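Local coordinates for uncharacterized protein (Bacteroides ovatus, PDB 4QEY) that is of unknown function but belongs to a family of PLAT/LH2 and C2-like calcium-binding lipoproteins, and so may bind calcium or lipid, at residues G11-V16 and V126-V131; E18-T23 and K92-V97; D25-I30 and V57-E62. All blocks are in the same frame, centred on the assembly; numbering follows the deposited sequence.

Contact 1: residues G11-V16 and V126-V131; sequences GVHKIV and VSTTSV. With EDO (1,2-ethanediol), chain O.
The H13 imidazole meets T128 with its edge. T128 OG1 lies in the ring plane at ND1, and the two atoms share a hydrogen bond of 2.6 Å. G11 O lies in the same plane at another part of the rim. T129 CG2 comes to the edge at CE1, 4.0 Å away. NE2 is hydrogen-bonded to T9 O, so both nitrogens have partners and the ring is held against rotation. With OG1 between its backbone N and carbonyl carbon (chi1 55°), T128 presents the hydroxyl to ND1 and CG2 to I15. The same oxygen is also hydrogen-bonded to M76 N, of strand 73-84. The bond between H13 and T128 joins the two sheets of a beta-sandwich: H13 opens strand 13-21 of one, and T128 follows the end of strand 121-127 of the other. With an alanine in place of H13, T128 OG1 would probably be left with M76 N alone of these two partners, and T9 O would lose its imidazole mate. Along the strand, at I15, the contact turns mainly apolar. T128 CG2 packs 4.0 Å from I15 CG1. I15 CD1 lies 3.6 Å from V126 O.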
ATOM      1  N   GLY A  11      17.832   3.651   4.066  1.00 72.79           N
ATOM      2  CA  GLY A  11      17.875   3.387   2.633  1.00 70.96           C
ATOM      3  C   GLY A  11      16.615   3.831   1.917  1.00 69.04           C
ATOM      4  O   GLY A  11      15.836   4.630   2.451  1.00 65.68           O
ATOM      5  N   VAL A  12      16.400   3.308   0.696  1.00 63.88           N
ATOM      6  CA  VAL A  12      15.202   3.629  -0.079  1.00 59.75           C
ATOM      7  C   VAL A  12      14.081   2.709   0.406  1.00 60.82           C
ATOM      8  O   VAL A  12      14.055   1.516   0.077  1.00 61.25           O
ATOM      9  CB  VAL A  12      15.407   3.549  -1.622  1.00 63.41           C
ATOM     10  CG1 VAL A  12      14.105   3.851  -2.381  1.00 60.06           C
ATOM     11  CG2 VAL A  12      16.520   4.482  -2.082  1.00 65.26           C
ATOM     12  N   HIS A  13      13.190   3.265   1.232  1.00 54.80           N
ATOM     13  CA  HIS A  13      12.005   2.582   1.751  1.00 51.95           C
ATOM     14  C   HIS A  13      10.916   2.679   0.699  1.00 52.53           C
ATOM     15  O   HIS A  13      10.642   3.778   0.216  1.00 51.45           O
ATOM     16  CB  HIS A  13      11.570   3.173   3.097  1.00 51.50           C
ATOM     17  CG  HIS A  13      12.485   2.820   4.224  1.00 56.78           C
ATOM     18  ND1 HIS A  13      12.077   1.984   5.237  1.00 58.62           N
ATOM     19  CD2 HIS A  13      13.776   3.154   4.431  1.00 60.51           C
ATOM     20  CE1 HIS A  13      13.110   1.871   6.054  1.00 60.15           C
ATOM     21  NE2 HIS A  13      14.154   2.560   5.610  1.00 62.00           N
ATOM     22  N   LYS A  14      10.362   1.521   0.287  1.00 46.68           N
ATOM     23  CA  LYS A  14       9.369   1.417  -0.779  1.00 44.12           C
ATOM     24  C   LYS A  14       8.296   0.408  -0.420  1.00 47.11           C
ATOM     25  O   LYS A  14       8.599  -0.635   0.143  1.00 48.34           O
ATOM     26  CB  LYS A  14      10.082   1.007  -2.085  1.00 47.93           C
ATOM     27  CG  LYS A  14       9.220   0.837  -3.342  1.00 53.61           C
ATOM     28  CD  LYS A  14      10.111   0.388  -4.476  1.00 63.51           C
ATOM     29  CE  LYS A  14       9.419   0.176  -5.789  1.00 72.70           C
ATOM     30  NZ  LYS A  14      10.392  -0.281  -6.820  1.00 87.68           N
ATOM     31  N   ILE A  15       7.037   0.726  -0.735  1.00 41.86           N
ATOM     32  CA  ILE A  15       5.906  -0.167  -0.526  1.00 39.37           C
ATOM     33  C   ILE A  15       5.122  -0.216  -1.842  1.00 45.17           C
ATOM     34  O   ILE A  15       4.756   0.824  -2.396  1.00 45.60           O
ATOM     35  CB  ILE A  15       5.005   0.188   0.695  1.00 39.65           C
ATOM     36  CG1 ILE A  15       5.805   0.109   2.028  1.00 39.81           C
ATOM     37  CG2 ILE A  15       3.789  -0.750   0.745  1.00 38.35           C
ATOM     38  CD1 ILE A  15       5.062   0.478   3.310  1.00 36.87           C
ATOM     39  N   VAL A  16       4.909  -1.437  -2.355  1.00 41.68           N
ATOM     40  CA  VAL A  16       4.142  -1.688  -3.567  1.00 40.03           C
ATOM     41  C   VAL A  16       2.838  -2.387  -3.166  1.00 43.57           C
ATOM     42  O   VAL A  16       2.853  -3.383  -2.427  1.00 43.67           O
ATOM     43  CB  VAL A  16       4.948  -2.503  -4.615  1.00 45.43           C
ATOM     44  CG1 VAL A  16       4.133  -2.728  -5.896  1.00 44.84           C
ATOM     45  CG2 VAL A  16       6.271  -1.823  -4.943  1.00 46.32           C
ATOM     46  N   VAL A 126       0.746  -2.066   6.785  1.00 37.75           N
ATOM     47  CA  VAL A 126       2.052  -2.717   6.572  1.00 39.48           C
ATOM     48  C   VAL A 126       3.147  -1.653   6.591  1.00 44.11           C
ATOM     49  O   VAL A 126       2.991  -0.588   5.995  1.00 44.61           O
ATOM     50  CB  VAL A 126       2.081  -3.542   5.246  1.00 43.22           C
ATOM     51  CG1 VAL A 126       3.410  -4.279   5.061  1.00 44.21           C
ATOM     52  CG2 VAL A 126       0.917  -4.531   5.180  1.00 42.13           C
ATOM     53  N   SER A 127       4.251  -1.948   7.259  1.00 42.04           N
ATOM     54  CA  SER A 127       5.379  -1.038   7.368  1.00 42.47           C
ATOM     55  C   SER A 127       6.676  -1.749   6.966  1.00 48.08           C
ATOM     56  O   SER A 127       6.724  -2.987   6.972  1.00 46.85           O
ATOM     57  CB  SER A 127       5.470  -0.498   8.794  1.00 46.99           C
ATOM     58  OG  SER A 127       6.526   0.435   8.939  1.00 63.06           O
ATOM     59  N   THR A 128       7.723  -0.968   6.604  1.00 47.10           N
ATOM     60  CA  THR A 128       9.045  -1.502   6.242  1.00 49.00           C
ATOM     61  C   THR A 128       9.849  -1.863   7.492  1.00 56.71           C
ATOM     62  O   THR A 128      10.784  -2.643   7.387  1.00 59.12           O
ATOM     63  CB  THR A 128       9.838  -0.497   5.389  1.00 54.34           C
ATOM     64  OG1 THR A 128       9.914   0.749   6.087  1.00 57.28           O
ATOM     65  CG2 THR A 128       9.242  -0.278   4.000  1.00 47.45           C
ATOM     66  N   THR A 129       9.489  -1.296   8.669  1.00 54.30           N
ATOM     67  CA  THR A 129      10.216  -1.476   9.937  1.00 56.99           C
ATOM     68  C   THR A 129       9.406  -2.254  11.019  1.00 62.02           C
ATOM     69  O   THR A 129       9.743  -2.171  12.210  1.00 64.01           O
ATOM     70  CB  THR A 129      10.602  -0.098  10.499  1.00 64.97           C
ATOM     71  OG1 THR A 129       9.420   0.659  10.725  1.00 63.64           O
ATOM     72  CG2 THR A 129      11.554   0.665   9.589  1.00 64.07           C
ATOM     73  N   SER A 130       8.378  -3.025  10.610  1.00 57.54           N
ATOM     74  CA  SER A 130       7.582  -3.857  11.523  1.00 57.95           C
ATOM     75  C   SER A 130       8.464  -4.950  12.114  1.00 64.79           C
ATOM     76  O   SER A 130       9.159  -5.630  11.360  1.00 65.58           O
ATOM     77  CB  SER A 130       6.393  -4.471  10.795  1.00 59.55           C
ATOM     78  OG  SER A 130       5.710  -3.524   9.997  1.00 71.03           O
ATOM     79  N   VAL A 131       8.466  -5.101  13.444  1.00 62.73           N
ATOM     80  CA  VAL A 131       9.299  -6.077  14.142  1.00 66.09           C
ATOM     81  C   VAL A 131       8.557  -7.425  14.185  1.00 70.47           C
ATOM     82  O   VAL A 131       7.365  -7.469  14.501  1.00 68.09           O
ATOM     83  CB  VAL A 131       9.677  -5.557  15.553  1.00 72.78           C
ATOM     84  CG1 VAL A 131      10.648  -6.501  16.256  1.00 76.64           C
ATOM     85  CG2 VAL A 131      10.291  -4.167  15.456  1.00 72.69           C
TER
HETATM   86  C1  EDO O 205      11.466  -4.349  -7.070  1.00 66.76           C
HETATM   87  O1  EDO O 205      10.133  -3.871  -7.206  1.00 70.72           O
HETATM   88  C2  EDO O 205      12.018  -3.826  -5.743  1.00 65.43           C
HETATM   89  O2  EDO O 205      11.907  -2.404  -5.749  1.00 66.81           O

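Contact 2: residues E18-T23 and K92-V97; sequences EQSGNT and KLKISV. With EDO (1,2-ethanediol), chain N; EDO (1,2-ethanediol), chain L; EDO (1,2-ethanediol), chain M.
Q19 and I95 face each other as a non-hydrogen-bonded pair between two antiparallel strands, 13-21 and 92-101. These are the two inner strands of one four-stranded sheet of the beta-sandwich. The Q19 side chain starts toward the interior. Its CB lies 3.6 Å from I95 CD1. Its CG stands between the backbone N and the carbonyl carbon (chi1 62°), and the chain then runs on extended and touches L28 of strand 26-36. At the tip, OE1 lies 3.8 Å from L93 CD1 and is also near an ethanediol hydroxyl. NE2 is hydrogen-bonded to both V60 O and E62 O, which fixes the turn of the amide. L93 fills the same side: its CD1 is 3.7 Å from T23 CG2, and the two side chains cross at about a right angle. On the other face are E18, S20, K94 and S96. Here S96 OG rests against E18 CB, and S20 OG against K94 CB. The extended chains of K92 and K94 carry their ammonium groups clear of strand 13-21. The backbones bond in pairs at E18 with S96 and at S20 with K94. G21 lies opposite L93, and a CB on its backbone would run into K92 O. At its backbone angles (phi 105°) a CB would also jam against S20 O, which alone favours glycine. Past it the strand ends in an inverse gamma turn centred on N22. N22 N bonds to K92 O at 2.8 Å, and N22 OD1 takes K92 N in return, on a lone pair in the amide plane, at 2.9 Å.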
ATOM      1  N   GLU A  18      -0.560  -4.127  -4.842  1.00 39.75           N
ATOM      2  CA  GLU A  18      -1.095  -4.752  -6.049  1.00 39.13           C
ATOM      3  C   GLU A  18      -2.477  -5.319  -5.774  1.00 42.66           C
ATOM      4  O   GLU A  18      -2.717  -5.864  -4.691  1.00 41.61           O
ATOM      5  CB  GLU A  18      -0.173  -5.846  -6.584  1.00 41.72           C
ATOM      6  CG  GLU A  18       1.088  -5.342  -7.255  1.00 53.89           C
ATOM      7  CD  GLU A  18       1.943  -6.388  -7.949  1.00 78.99           C
ATOM      8  OE1 GLU A  18       1.702  -7.600  -7.756  1.00 88.71           O
ATOM      9  OE2 GLU A  18       2.877  -5.988  -8.679  1.00 74.52           O
ATOM     10  N   GLN A  19      -3.386  -5.196  -6.754  1.00 38.53           N
ATOM     11  CA  GLN A  19      -4.731  -5.741  -6.654  1.00 36.94           C
ATOM     12  C   GLN A  19      -5.075  -6.535  -7.904  1.00 43.43           C
ATOM     13  O   GLN A  19      -4.642  -6.190  -9.003  1.00 46.54           O
ATOM     14  CB  GLN A  19      -5.783  -4.646  -6.414  1.00 36.82           C
ATOM     15  CG  GLN A  19      -5.914  -3.603  -7.531  1.00 38.04           C
ATOM     16  CD  GLN A  19      -7.093  -2.698  -7.328  1.00 39.11           C
ATOM     17  OE1 GLN A  19      -8.047  -3.051  -6.653  1.00 31.05           O
ATOM     18  NE2 GLN A  19      -7.045  -1.520  -7.924  1.00 34.43           N
ATOM     19  N   SER A  20      -5.865  -7.593  -7.739  1.00 38.75           N
ATOM     20  CA  SER A  20      -6.350  -8.430  -8.839  1.00 38.80           C
ATOM     21  C   SER A  20      -7.709  -9.022  -8.441  1.00 39.10           C
ATOM     22  O   SER A  20      -8.094  -8.950  -7.281  1.00 36.31           O
ATOM     23  CB  SER A  20      -5.339  -9.518  -9.214  1.00 41.96           C
ATOM     24  OG  SER A  20      -5.085 -10.459  -8.182  1.00 47.22           O
ATOM     25  N   GLY A  21      -8.428  -9.557  -9.415  1.00 36.55           N
ATOM     26  CA  GLY A  21      -9.739 -10.144  -9.206  1.00 35.83           C
ATOM     27  C   GLY A  21     -10.835  -9.243  -9.706  1.00 39.65           C
ATOM     28  O   GLY A  21     -10.676  -8.566 -10.730  1.00 38.48           O
ATOM     29  N   ASN A  22     -11.945  -9.214  -8.958  1.00 37.58           N
ATOM     30  CA  ASN A  22     -13.125  -8.419  -9.279  1.00 37.85           C
ATOM     31  C   ASN A  22     -12.927  -7.010  -8.784  1.00 41.31           C
ATOM     32  O   ASN A  22     -13.682  -6.553  -7.934  1.00 41.02           O
ATOM     33  CB  ASN A  22     -14.363  -9.069  -8.656  1.00 36.80           C
ATOM     34  CG  ASN A  22     -14.629 -10.462  -9.140  1.00 52.83           C
ATOM     35  OD1 ASN A  22     -14.726 -11.388  -8.353  1.00 46.10           O
ATOM     36  ND2 ASN A  22     -14.720 -10.656 -10.443  1.00 46.28           N
ATOM     37  N   THR A  23     -11.919  -6.311  -9.333  1.00 38.92           N
ATOM     38  CA  THR A  23     -11.486  -4.975  -8.894  1.00 38.36           C
ATOM     39  C   THR A  23     -12.615  -3.923  -9.055  1.00 45.11           C
ATOM     40  O   THR A  23     -12.633  -2.940  -8.319  1.00 45.87           O
ATOM     41  CB  THR A  23     -10.218  -4.525  -9.654  1.00 39.12           C
ATOM     42  OG1 THR A  23     -10.484  -4.597 -11.059  1.00 37.63           O
ATOM     43  CG2 THR A  23      -8.975  -5.353  -9.292  1.00 33.28           C
ATOM     44  N   LYS A  92     -14.374 -11.596  -5.488  1.00 42.59           N
ATOM     45  CA  LYS A  92     -13.085 -11.690  -4.817  1.00 40.79           C
ATOM     46  C   LYS A  92     -12.116 -10.597  -5.227  1.00 40.73           C
ATOM     47  O   LYS A  92     -12.034 -10.218  -6.399  1.00 39.07           O
ATOM     48  CB  LYS A  92     -12.403 -13.055  -5.096  1.00 45.38           C
ATOM     49  CG  LYS A  92     -13.197 -14.294  -4.675  1.00 58.30           C
ATOM     50  CD  LYS A  92     -12.416 -15.582  -4.902  1.00 64.46           C
ATOM     51  CE  LYS A  92     -13.189 -16.798  -4.431  1.00 72.28           C
ATOM     52  NZ  LYS A  92     -12.392 -18.046  -4.516  1.00 86.56           N
ATOM     53  N   LEU A  93     -11.343 -10.129  -4.237  1.00 36.28           N
ATOM     54  CA  LEU A  93     -10.259  -9.182  -4.423  1.00 34.69           C
ATOM     55  C   LEU A  93      -9.031  -9.735  -3.764  1.00 41.14           C
ATOM     56  O   LEU A  93      -9.076 -10.119  -2.599  1.00 39.80           O
ATOM     57  CB  LEU A  93     -10.554  -7.762  -3.906  1.00 32.29           C
ATOM     58  CG  LEU A  93      -9.527  -6.695  -4.361  1.00 34.21           C
ATOM     59  CD1 LEU A  93      -9.741  -6.324  -5.811  1.00 34.19           C
ATOM     60  CD2 LEU A  93      -9.619  -5.454  -3.532  1.00 32.53           C
ATOM     61  N   LYS A  94      -7.936  -9.779  -4.514  1.00 40.57           N
ATOM     62  CA  LYS A  94      -6.627 -10.210  -4.041  1.00 40.93           C
ATOM     63  C   LYS A  94      -5.761  -8.987  -3.886  1.00 44.16           C
ATOM     64  O   LYS A  94      -5.660  -8.184  -4.820  1.00 43.69           O
ATOM     65  CB  LYS A  94      -5.985 -11.237  -4.995  1.00 45.79           C
ATOM     66  CG  LYS A  94      -6.031 -12.677  -4.594  1.00 60.66           C
ATOM     67  CD  LYS A  94      -5.113 -13.441  -5.532  1.00 71.04           C
ATOM     68  CE  LYS A  94      -5.220 -14.936  -5.363  1.00 80.08           C
ATOM     69  NZ  LYS A  94      -4.433 -15.659  -6.400  1.00 93.69           N
ATOM     70  N   ILE A  95      -5.168  -8.816  -2.702  1.00 41.25           N
ATOM     71  CA  ILE A  95      -4.286  -7.692  -2.377  1.00 40.56           C
ATOM     72  C   ILE A  95      -2.934  -8.204  -1.940  1.00 43.21           C
ATOM     73  O   ILE A  95      -2.865  -9.110  -1.111  1.00 43.07           O
ATOM     74  CB  ILE A  95      -4.932  -6.804  -1.257  1.00 43.63           C
ATOM     75  CG1 ILE A  95      -6.233  -6.100  -1.728  1.00 43.67           C
ATOM     76  CG2 ILE A  95      -3.952  -5.797  -0.634  1.00 44.14           C
ATOM     77  CD1 ILE A  95      -6.067  -5.033  -2.834  1.00 51.80           C
ATOM     78  N   SER A  96      -1.862  -7.620  -2.487  1.00 40.02           N
ATOM     79  CA  SER A  96      -0.513  -7.905  -2.016  1.00 41.39           C
ATOM     80  C   SER A  96       0.140  -6.573  -1.659  1.00 44.14           C
ATOM     81  O   SER A  96       0.033  -5.605  -2.422  1.00 43.05           O
ATOM     82  CB  SER A  96       0.318  -8.710  -3.015  1.00 47.27           C
ATOM     83  OG  SER A  96       0.819  -7.935  -4.091  1.00 57.46           O
ATOM     84  N   VAL A  97       0.722  -6.499  -0.458  1.00 39.47           N
ATOM     85  CA  VAL A  97       1.430  -5.312   0.026  1.00 38.86           C
ATOM     86  C   VAL A  97       2.866  -5.756   0.299  1.00 46.15           C
ATOM     87  O   VAL A  97       3.083  -6.562   1.206  1.00 47.27           O
ATOM     88  CB  VAL A  97       0.761  -4.641   1.253  1.00 40.76           C
ATOM     89  CG1 VAL A  97       1.440  -3.319   1.567  1.00 39.40           C
ATOM     90  CG2 VAL A  97      -0.744  -4.430   1.035  1.00 39.45           C
TER
HETATM   91  C1  EDO N 204      -1.860 -10.202  -6.044  1.00 57.95           C
HETATM   92  O1  EDO N 204      -2.937  -9.285  -6.033  1.00 56.90           O
HETATM   93  C2  EDO N 204      -0.705  -9.556  -6.850  1.00 61.48           C
HETATM   94  O2  EDO N 204      -1.094  -9.206  -8.189  1.00 63.17           O
HETATM   95  C1  EDO L 202     -10.483  -1.157  -7.123  1.00 47.32           C
HETATM   96  O1  EDO L 202     -10.627  -2.445  -6.593  1.00 47.76           O
HETATM   97  C2  EDO L 202     -10.839  -0.192  -5.995  1.00 44.52           C
HETATM   98  O2  EDO L 202     -10.705   1.152  -6.382  1.00 43.22           O
HETATM   99  C1  EDO M 203     -13.140   0.571  -9.019  1.00 62.29           C
HETATM  100  O1  EDO M 203     -14.030  -0.283  -8.304  1.00 58.65           O
HETATM  101  C2  EDO M 203     -13.306   2.068  -8.596  1.00 63.08           C
HETATM  102  O2  EDO M 203     -13.024   2.223  -7.207  1.00 60.18           O

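Contact 3: residues D25-I30 and V57-E62; sequences DFDLNI and VNKVTE. With EDO (1,2-ethanediol), chain L; EDO (1,2-ethanediol), chain M.
At one edge of a four-stranded sheet of the beta-sandwich, strand 26-36 pairs with the short edge strand 55-57 and with the loop that follows it. I30 and V57 form an antiparallel hydrogen-bonded pair, with I30 N to V57 O at 3.0 Å and V57 N to I30 O at 2.9 Å. Beyond V57 the regular pairing stops, but the loop stays bound. V60 N bonds to L28 O at 2.8 Å. A side chain supplies the bond at K59. With CG beside its own backbone N (chi1 -50°), N29 brings OD1 to K59 N at 2.9 Å, the donor tilted 33° from the amide plane. ND2 is bonded to S81 OG, so the group is gripped at both ends. D27 and K59 lie side by side and point the same way. The nearest approach is D27 OD2 to K59 CE, 3.6 Å. D27 OD2 to K59 NZ is 4.5 Å, beyond salt-bridge range, so any attraction is probably modest. D27 OD1 accepts a hydrogen bond from an ethanediol hydroxyl. V60 turns inward. Its CG2 packs 3.8 Å from I30 CG1, the two side chains crossing at about a right angle, and its CB lies near L28 CD2. On the other flank of strand 26-36 runs strand 73-84, with V82 against L28. From the facing sheet, I95 packs on L28, and I65 on both I30 and V60.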
ATOM      1  N   ASP A  25     -15.731  -4.366  -8.252  1.00 42.92           N
ATOM      2  CA  ASP A  25     -16.716  -4.592  -7.192  1.00 42.01           C
ATOM      3  C   ASP A  25     -16.205  -4.189  -5.789  1.00 41.52           C
ATOM      4  O   ASP A  25     -16.864  -4.461  -4.791  1.00 41.46           O
ATOM      5  CB  ASP A  25     -17.103  -6.078  -7.186  1.00 45.21           C
ATOM      6  CG  ASP A  25     -17.806  -6.498  -8.453  1.00 51.76           C
ATOM      7  OD1 ASP A  25     -18.774  -5.821  -8.844  1.00 52.59           O
ATOM      8  OD2 ASP A  25     -17.389  -7.502  -9.050  1.00 60.80           O
ATOM      9  N   PHE A  26     -15.084  -3.491  -5.727  1.00 36.03           N
ATOM     10  CA  PHE A  26     -14.477  -3.011  -4.495  1.00 33.18           C
ATOM     11  C   PHE A  26     -13.980  -1.599  -4.683  1.00 38.41           C
ATOM     12  O   PHE A  26     -13.861  -1.141  -5.818  1.00 38.85           O
ATOM     13  CB  PHE A  26     -13.303  -3.935  -4.077  1.00 32.88           C
ATOM     14  CG  PHE A  26     -13.671  -5.368  -3.761  1.00 33.35           C
ATOM     15  CD1 PHE A  26     -13.715  -6.331  -4.767  1.00 34.92           C
ATOM     16  CD2 PHE A  26     -13.957  -5.760  -2.456  1.00 34.01           C
ATOM     17  CE1 PHE A  26     -14.053  -7.652  -4.475  1.00 35.67           C
ATOM     18  CE2 PHE A  26     -14.319  -7.082  -2.166  1.00 35.92           C
ATOM     19  CZ  PHE A  26     -14.354  -8.016  -3.175  1.00 35.31           C
ATOM     20  N   ASP A  27     -13.717  -0.911  -3.563  1.00 35.48           N
ATOM     21  CA  ASP A  27     -13.030   0.375  -3.435  1.00 34.83           C
ATOM     22  C   ASP A  27     -11.771   0.140  -2.607  1.00 37.04           C
ATOM     23  O   ASP A  27     -11.882  -0.328  -1.486  1.00 39.85           O
ATOM     24  CB  ASP A  27     -13.909   1.482  -2.834  1.00 36.95           C
ATOM     25  CG  ASP A  27     -15.016   2.032  -3.701  1.00 48.97           C
ATOM     26  OD1 ASP A  27     -14.939   1.879  -4.940  1.00 51.23           O
ATOM     27  OD2 ASP A  27     -15.921   2.677  -3.150  1.00 55.14           O
ATOM     28  N   LEU A  28     -10.591   0.371  -3.177  1.00 31.65           N
ATOM     29  CA  LEU A  28      -9.298   0.262  -2.503  1.00 30.89           C
ATOM     30  C   LEU A  28      -8.790   1.668  -2.242  1.00 37.48           C
ATOM     31  O   LEU A  28      -8.619   2.452  -3.192  1.00 36.09           O
ATOM     32  CB  LEU A  28      -8.272  -0.573  -3.318  1.00 30.69           C
ATOM     33  CG  LEU A  28      -6.849  -0.648  -2.772  1.00 35.39           C
ATOM     34  CD1 LEU A  28      -6.804  -1.368  -1.407  1.00 36.76           C
ATOM     35  CD2 LEU A  28      -5.944  -1.331  -3.744  1.00 39.59           C
ATOM     36  N   ASN A  29      -8.606   2.001  -0.952  1.00 34.99           N
ATOM     37  CA  ASN A  29      -8.114   3.299  -0.497  1.00 35.42           C
ATOM     38  C   ASN A  29      -6.830   3.063   0.234  1.00 40.08           C
ATOM     39  O   ASN A  29      -6.797   2.227   1.139  1.00 40.25           O
ATOM     40  CB  ASN A  29      -9.157   4.009   0.376  1.00 38.10           C
ATOM     41  CG  ASN A  29     -10.517   4.050  -0.266  1.00 67.95           C
ATOM     42  OD1 ASN A  29     -10.737   4.750  -1.261  1.00 60.15           O
ATOM     43  ND2 ASN A  29     -11.435   3.223   0.245  1.00 64.62           N
ATOM     44  N   ILE A  30      -5.741   3.703  -0.207  1.00 36.53           N
ATOM     45  CA  ILE A  30      -4.444   3.474   0.422  1.00 35.86           C
ATOM     46  C   ILE A  30      -3.794   4.835   0.755  1.00 40.50           C
ATOM     47  O   ILE A  30      -4.015   5.838   0.080  1.00 39.95           O
ATOM     48  CB  ILE A  30      -3.502   2.562  -0.405  1.00 38.58           C
ATOM     49  CG1 ILE A  30      -3.284   3.083  -1.829  1.00 40.73           C
ATOM     50  CG2 ILE A  30      -4.027   1.118  -0.446  1.00 39.08           C
ATOM     51  CD1 ILE A  30      -2.393   2.167  -2.779  1.00 47.33           C
ATOM     52  N   VAL A  57      -4.282   7.750  -2.049  1.00 50.09           N
ATOM     53  CA  VAL A  57      -4.984   7.370  -3.276  1.00 49.00           C
ATOM     54  C   VAL A  57      -6.354   6.773  -2.903  1.00 51.52           C
ATOM     55  O   VAL A  57      -6.419   5.693  -2.311  1.00 51.49           O
ATOM     56  CB  VAL A  57      -4.170   6.387  -4.165  1.00 52.36           C
ATOM     57  CG1 VAL A  57      -4.767   6.295  -5.573  1.00 52.43           C
ATOM     58  CG2 VAL A  57      -2.709   6.790  -4.246  1.00 52.66           C
ATOM     59  N   ASN A  58      -7.434   7.474  -3.235  1.00 47.41           N
ATOM     60  CA  ASN A  58      -8.793   6.968  -3.014  1.00 46.51           C
ATOM     61  C   ASN A  58      -9.261   6.251  -4.252  1.00 49.36           C
ATOM     62  O   ASN A  58      -8.988   6.724  -5.360  1.00 50.58           O
ATOM     63  CB  ASN A  58      -9.762   8.092  -2.643  1.00 48.89           C
ATOM     64  CG  ASN A  58      -9.560   8.661  -1.269  1.00 75.15           C
ATOM     65  OD1 ASN A  58      -9.229   7.963  -0.299  1.00 68.63           O
ATOM     66  ND2 ASN A  58      -9.864   9.932  -1.141  1.00 71.08           N
ATOM     67  N   LYS A  59      -9.948   5.102  -4.079  1.00 44.03           N
ATOM     68  CA  LYS A  59     -10.517   4.266  -5.154  1.00 42.27           C
ATOM     69  C   LYS A  59      -9.453   4.022  -6.256  1.00 45.51           C
ATOM     70  O   LYS A  59      -9.612   4.462  -7.398  1.00 45.58           O
ATOM     71  CB  LYS A  59     -11.795   4.906  -5.733  1.00 43.45           C
ATOM     72  CG  LYS A  59     -12.875   5.113  -4.685  1.00 43.71           C
ATOM     73  CD  LYS A  59     -14.048   5.972  -5.144  1.00 41.63           C
ATOM     74  CE  LYS A  59     -15.054   6.106  -4.019  1.00 50.13           C
ATOM     75  NZ  LYS A  59     -16.161   7.030  -4.344  1.00 66.93           N
ATOM     76  N   VAL A  60      -8.360   3.327  -5.874  1.00 42.09           N
ATOM     77  CA  VAL A  60      -7.233   2.938  -6.736  1.00 42.51           C
ATOM     78  C   VAL A  60      -7.769   2.170  -7.957  1.00 48.26           C
ATOM     79  O   VAL A  60      -8.432   1.154  -7.787  1.00 47.51           O
ATOM     80  CB  VAL A  60      -6.197   2.102  -5.952  1.00 45.31           C
ATOM     81  CG1 VAL A  60      -5.069   1.634  -6.851  1.00 45.99           C
ATOM     82  CG2 VAL A  60      -5.644   2.874  -4.763  1.00 44.55           C
ATOM     83  N   THR A  61      -7.523   2.692  -9.174  1.00 46.65           N
ATOM     84  CA  THR A  61      -7.973   2.088 -10.436  1.00 48.42           C
ATOM     85  C   THR A  61      -6.815   1.276 -11.071  1.00 53.34           C
ATOM     86  O   THR A  61      -7.068   0.336 -11.822  1.00 55.03           O
ATOM     87  CB  THR A  61      -8.517   3.159 -11.412  1.00 56.97           C
ATOM     88  OG1 THR A  61      -7.537   4.176 -11.614  1.00 61.90           O
ATOM     89  CG2 THR A  61      -9.783   3.806 -10.919  1.00 53.66           C
ATOM     90  N   GLU A  62      -5.566   1.635 -10.753  1.00 48.45           N
ATOM     91  CA  GLU A  62      -4.367   0.941 -11.216  1.00 48.86           C
ATOM     92  C   GLU A  62      -4.220  -0.411 -10.497  1.00 51.22           C
ATOM     93  O   GLU A  62      -4.641  -0.544  -9.342  1.00 49.59           O
ATOM     94  CB  GLU A  62      -3.123   1.823 -10.970  1.00 50.51           C
ATOM     95  CG  GLU A  62      -3.171   3.207 -11.610  1.00 64.72           C
ATOM     96  CD  GLU A  62      -3.345   3.285 -13.119  1.00102.39           C
ATOM     97  OE1 GLU A  62      -2.857   2.387 -13.848  1.00106.72           O
ATOM     98  OE2 GLU A  62      -3.941   4.287 -13.575  1.00102.04           O
TER
HETATM   99  C1  EDO L 202     -10.483  -1.157  -7.123  1.00 47.32           C
HETATM  100  O1  EDO L 202     -10.627  -2.445  -6.593  1.00 47.76           O
HETATM  101  C2  EDO L 202     -10.839  -0.192  -5.995  1.00 44.52           C
HETATM  102  O2  EDO L 202     -10.705   1.152  -6.382  1.00 43.22           O
HETATM  103  C1  EDO M 203     -13.140   0.571  -9.019  1.00 62.29           C
HETATM  104  O1  EDO M 203     -14.030  -0.283  -8.304  1.00 58.65           O
HETATM  105  C2  EDO M 203     -13.306   2.068  -8.596  1.00 63.08           C
HETATM  106  O2  EDO M 203     -13.024   2.223  -7.207  1.00 60.18           O

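In the fold
Contact 2 lies within one sheet of the sandwich and contact 3 at the edge of the other. Contact 1 spans the two, near the chain ends. Contacts 1 and 2 share strand 13-21 and meet inside, where V97 packs on I15 and V126. Contacts 2 and 3 are neighbours, joined by the Q19 amide and by F26 against L93. Contact 1 is made mainly by side chains, with no backbone bonds between its segments. Its touching residues are mostly buried and none is exposed. Contacts 2 and 3 rest on backbone bonds plus one asparagine OD1 that accepts a backbone N-H. Each joins buried residues (Q19, L93, I95; L28, I30, V60) to exposed ones (K92, K94; N58, K59).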